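Local coordinates for uncharacterized protein (Parabacteroides merdae, PDB 4MXN), which is probably a glycosyl hydrolase of family 28, likely acting on pectin-type polysaccharides, though its substrate has not been established, at residues V184-V189 with M209-F214. Sequence-based numbering, arbitrary orientation. Where two conformers were deposited one is given.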
loop_
_atom_site.group_PDB
_atom_site.type_symbol
_atom_site.label_atom_id
_atom_site.label_comp_id
_atom_site.label_asym_id
_atom_site.label_seq_id
_atom_site.Cartn_x
_atom_site.Cartn_y
_atom_site.Cartn_z
ATOM N N VAL A 184 -4.954 5.979 -10.155
ATOM C CA VAL A 184 -5.056 6.268 -8.705
ATOM C C VAL A 184 -6.137 7.332 -8.572
ATOM O O VAL A 184 -5.925 8.472 -8.987
ATOM C CB VAL A 184 -3.702 6.691 -8.064
ATOM C CG1 VAL A 184 -3.828 6.803 -6.553
ATOM C CG2 VAL A 184 -2.575 5.724 -8.435
ATOM N N ASP A 185 -7.314 6.949 -8.072
ATOM C CA ASP A 185 -8.475 7.834 -8.028
ATOM C C ASP A 185 -9.059 8.029 -6.635
ATOM O O ASP A 185 -9.327 7.048 -5.961
ATOM C CB ASP A 185 -9.580 7.262 -8.942
ATOM C CG ASP A 185 -9.345 7.482 -10.418
ATOM O OD1 ASP A 185 -8.656 6.656 -11.035
ATOM O OD2 ASP A 185 -9.859 8.486 -10.956
ATOM N N LYS A 186 -9.316 9.289 -6.223
ATOM C CA LYS A 186 -9.969 9.637 -4.933
ATOM C C LYS A 186 -9.215 9.042 -3.699
ATOM O O LYS A 186 -9.830 8.691 -2.688
ATOM C CB LYS A 186 -11.459 9.186 -4.939
ATOM C CG LYS A 186 -12.261 9.716 -6.137
ATOM C CD LYS A 186 -13.552 8.923 -6.370
ATOM C CE LYS A 186 -14.201 9.268 -7.690
ATOM N NZ LYS A 186 -13.592 8.515 -8.816
ATOM N N VAL A 187 -7.885 8.954 -3.790
ATOM C CA VAL A 187 -7.092 8.404 -2.684
ATOM C C VAL A 187 -6.713 9.552 -1.738
ATOM O O VAL A 187 -6.475 10.665 -2.179
ATOM C CB VAL A 187 -5.850 7.590 -3.172
ATOM C CG1 VAL A 187 -4.938 7.171 -2.008
ATOM C CG2 VAL A 187 -6.280 6.353 -3.961
ATOM N N VAL A 188 -6.718 9.290 -0.442
ATOM C CA VAL A 188 -6.349 10.288 0.553
ATOM C C VAL A 188 -5.064 9.794 1.222
ATOM O O VAL A 188 -5.022 8.645 1.673
ATOM C CB VAL A 188 -7.485 10.554 1.583
ATOM C CG1 VAL A 188 -7.004 11.447 2.741
ATOM C CG2 VAL A 188 -8.738 11.145 0.904
ATOM N N VAL A 189 -4.004 10.635 1.247
ATOM C CA VAL A 189 -2.772 10.271 1.958
ATOM C C VAL A 189 -2.692 11.155 3.206
ATOM O O VAL A 189 -2.640 12.384 3.082
ATOM C CB VAL A 189 -1.464 10.325 1.118
ATOM C CG1 VAL A 189 -0.257 9.940 1.967
ATOM C CG2 VAL A 189 -1.551 9.426 -0.118
HETATM N N MSE A 209 -3.533 9.974 -12.291
HETATM C CA MSE A 209 -3.886 10.258 -10.901
HETATM C C MSE A 209 -4.932 11.370 -10.879
HETATM O O MSE A 209 -4.675 12.453 -11.415
HETATM C CB MSE A 209 -2.637 10.630 -10.084
HETATM C CG MSE A 209 -2.856 10.496 -8.593
HETATM SE SE MSE A 209 -1.240 10.479 -7.513
HETATM C CE MSE A 209 -0.470 8.790 -8.078
ATOM N N THR A 210 -6.125 11.084 -10.298
ATOM C CA THR A 210 -7.249 12.025 -10.269
ATOM C C THR A 210 -7.888 12.133 -8.884
ATOM O O THR A 210 -8.109 11.117 -8.222
ATOM C CB THR A 210 -8.296 11.561 -11.303
ATOM O OG1 THR A 210 -7.626 11.268 -12.525
ATOM C CG2 THR A 210 -9.402 12.599 -11.567
ATOM N N ASP A 211 -8.201 13.375 -8.465
ATOM C CA ASP A 211 -8.897 13.695 -7.203
ATOM C C ASP A 211 -8.178 13.117 -5.983
ATOM O O ASP A 211 -8.810 12.600 -5.053
ATOM C CB ASP A 211 -10.364 13.201 -7.238
ATOM C CG ASP A 211 -11.178 13.841 -8.338
ATOM O OD1 ASP A 211 -11.020 15.051 -8.558
ATOM O OD2 ASP A 211 -11.918 13.118 -9.016
ATOM N N CYS A 212 -6.860 13.215 -5.976
ATOM C CA CYS A 212 -6.102 12.717 -4.835
ATOM C C CYS A 212 -5.765 13.850 -3.889
ATOM O O CYS A 212 -5.492 14.970 -4.330
ATOM C CB CYS A 212 -4.868 11.958 -5.308
ATOM S SG CYS A 212 -5.285 10.431 -6.180
ATOM N N TYR A 213 -5.861 13.572 -2.578
ATOM C CA TYR A 213 -5.585 14.570 -1.537
ATOM C C TYR A 213 -4.372 14.142 -0.716
ATOM O O TYR A 213 -4.283 12.976 -0.316
ATOM C CB TYR A 213 -6.819 14.776 -0.620
ATOM C CG TYR A 213 -6.654 15.898 0.385
ATOM C CD1 TYR A 213 -6.758 17.229 -0.004
ATOM C CD2 TYR A 213 -6.404 15.628 1.730
ATOM C CE1 TYR A 213 -6.593 18.265 0.913
ATOM C CE2 TYR A 213 -6.248 16.658 2.661
ATOM C CZ TYR A 213 -6.330 17.975 2.245
ATOM O OH TYR A 213 -6.159 18.972 3.173
ATOM N N PHE A 214 -3.432 15.078 -0.487
ATOM C CA PHE A 214 -2.228 14.851 0.332
ATOM C C PHE A 214 -2.339 15.812 1.515
ATOM O O PHE A 214 -2.356 17.016 1.291
ATOM C CB PHE A 214 -0.956 15.052 -0.500
ATOM C CG PHE A 214 -0.940 14.206 -1.748
ATOM C CD1 PHE A 214 -0.490 12.887 -1.710
ATOM C CD2 PHE A 214 -1.425 14.707 -2.956
ATOM C CE1 PHE A 214 -0.496 12.102 -2.862
ATOM C CE2 PHE A 214 -1.415 13.926 -4.105
ATOM C CZ PHE A 214 -0.959 12.629 -4.051
HETATM O O HOH W 1 -11.938 10.592 -9.861
HETATM O O HOH W 2 -7.298 8.579 -12.642
HETATM O O HOH W 3 -3.577 10.975 -2.347
HETATM O O HOH W 4 -9.238 12.564 -2.236
#
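V184 and M209 lie side by side on successive coils of a right-handed parallel beta-helix, the family 28 fold, and the coils turn the same corner in register. CB of M209, a selenomethionine, sits 4.1 Å from V184 O, and CG, anti to N (chi1 -161°), lies alongside V184, 3.7 Å from its O. In one of two conformers, a turn about the CG-SE bond (chi3 -67°) brings CE to V184 CG2 at 3.7 Å, inside the coil, beside I199 and C235. In the corner, C212 SG packs on V184 CG1 and V187 CB, 3.5 Å from V184 O. Farther on, V189 CB meets F214 CD1 at 3.9 Å, and water 3 lies over one face of the F214 ring.

The strands pair before the corner (T210 N to V184 O, K186 N to T210 O) and after it (Y213 N to V187 O, V189 N to Y213 O at 2.8 Å). At the corner K186 and D211 have left-handed backbone angles. Outside, water 1 donates to D185 OD2 and D211 OD2 and accepts from K186 NZ (2.9 Å), while D211 OD1 is hydrogen-bonded to N234 ND2 of the following coil. Water 2 joins D185 OD1 to T210 OG1. Inside the bend contacts are thus mainly apolar, with water 3 joining V187 O and Y213 O; outside, water and lysine probably ease repulsion between carboxylates 5.4 Å apart (D185 OD2 to D211 OD2).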